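Local structure of sensor protein (Bacillus halodurans, 3O5Y) at residues 53-56 and 62-65. The protein is probably a two-component histidine kinase that passes phosphate from ATP to a protein histidine, represented here by its GAF sensor domain. Numbering follows the deposited sequence.
Sequences STIP and YWSA. With ACT (acetate ion), chain C.
Trp63 NE1 donates a hydrogen bond to the main-chain Ile55 O over 3.0 Å, a worked example of an indole fastening a short edge strand to the helix that follows it. The N-H...O angle is 153°; the oxygen lies close to the indole plane at the ring edge, whereas the donor stands above the carbonyl plane, 45° out of it. This bond is the tight part of the contact; beside it the buried Ile55 makes a looser apolar touch, its CG2, anti to the backbone N, coming within 4.2 Å of Trp63 CD1. A phenylalanine in place of Trp63 would probably leave Ile55 O without this donor and let the strand end shift. On the solvent side the contact thins: partly exposed Pro56 leans away at CB and offers mainly its O, 3.5 Å from Trp63 CD1. One helix residue earlier, Tyr62 points inward, and its OH donates a 2.7 Å hydrogen bond to acetate OXT, which sits at the ring edge; Ser27 and Arg25 also bind this ion, probably from the crystallisation liquor. Helix 61-68 thus packs on the antiparallel sheet beside its edge strand 54-55, and the acetate between Tyr62 and strand 25-32 is consistent with the ligand-pocket side of a GAF domain.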
# COMPACT_ATOMS: atom_id res chain seq x y z
N SER A 53 -5.37 -7.91 -10.22
CA SER A 53 -5.30 -9.15 -9.42
C SER A 53 -6.07 -9.03 -8.10
O SER A 53 -6.07 -7.98 -7.45
CB SER A 53 -3.86 -9.55 -9.13
OG SER A 53 -3.14 -9.83 -10.31
N THR A 54 -6.70 -10.13 -7.71
CA THR A 54 -7.38 -10.20 -6.42
C THR A 54 -6.41 -10.73 -5.37
O THR A 54 -5.68 -11.69 -5.61
CB THR A 54 -8.64 -11.07 -6.51
OG1 THR A 54 -9.58 -10.42 -7.37
CG2 THR A 54 -9.29 -11.28 -5.13
N ILE A 55 -6.38 -10.06 -4.22
CA ILE A 55 -5.59 -10.51 -3.08
C ILE A 55 -6.51 -11.33 -2.17
O ILE A 55 -7.50 -10.80 -1.66
CB ILE A 55 -5.00 -9.31 -2.31
CG1 ILE A 55 -4.30 -8.34 -3.28
CG2 ILE A 55 -4.13 -9.78 -1.14
CD1 ILE A 55 -3.08 -8.91 -4.06
N PRO A 56 -6.20 -12.63 -2.01
CA PRO A 56 -6.96 -13.50 -1.12
C PRO A 56 -6.68 -13.14 0.32
O PRO A 56 -5.61 -12.60 0.62
CB PRO A 56 -6.39 -14.90 -1.42
CG PRO A 56 -5.02 -14.63 -1.95
CD PRO A 56 -5.14 -13.37 -2.73
N TYR A 62 -1.74 -7.59 3.57
CA TYR A 62 -2.63 -6.46 3.26
C TYR A 62 -4.00 -6.58 3.96
O TYR A 62 -4.49 -5.61 4.54
CB TYR A 62 -2.79 -6.29 1.74
CG TYR A 62 -1.52 -5.99 0.95
CD1 TYR A 62 -1.52 -6.01 -0.45
CD2 TYR A 62 -0.31 -5.70 1.59
CE1 TYR A 62 -0.38 -5.74 -1.18
CE2 TYR A 62 0.84 -5.42 0.87
CZ TYR A 62 0.80 -5.42 -0.52
OH TYR A 62 1.95 -5.15 -1.24
N TRP A 63 -4.62 -7.77 3.93
CA TRP A 63 -5.89 -7.97 4.63
C TRP A 63 -5.73 -7.88 6.14
O TRP A 63 -6.65 -7.47 6.85
CB TRP A 63 -6.51 -9.31 4.27
CG TRP A 63 -7.35 -9.22 3.07
CD1 TRP A 63 -7.04 -9.65 1.83
CD2 TRP A 63 -8.64 -8.61 2.97
NE1 TRP A 63 -8.07 -9.40 0.96
CE2 TRP A 63 -9.07 -8.75 1.63
CE3 TRP A 63 -9.50 -7.98 3.90
CZ2 TRP A 63 -10.31 -8.29 1.18
CZ3 TRP A 63 -10.72 -7.52 3.45
CH2 TRP A 63 -11.12 -7.68 2.10
N SER A 64 -4.55 -8.26 6.63
CA SER A 64 -4.28 -8.19 8.04
C SER A 64 -4.31 -6.73 8.53
O SER A 64 -4.84 -6.43 9.60
CB SER A 64 -2.95 -8.87 8.34
OG SER A 64 -2.69 -8.84 9.71
N ALA A 65 -3.76 -5.82 7.72
CA ALA A 65 -3.78 -4.40 8.01
C ALA A 65 -5.21 -3.86 7.99
O ALA A 65 -5.59 -3.08 8.85
CB ALA A 65 -2.91 -3.65 7.02
C ACT C . 1.84 -5.95 -4.73
O ACT C . 1.71 -7.12 -4.27
OXT ACT C . 1.67 -4.97 -3.93
CH3 ACT C . 2.19 -5.75 -6.17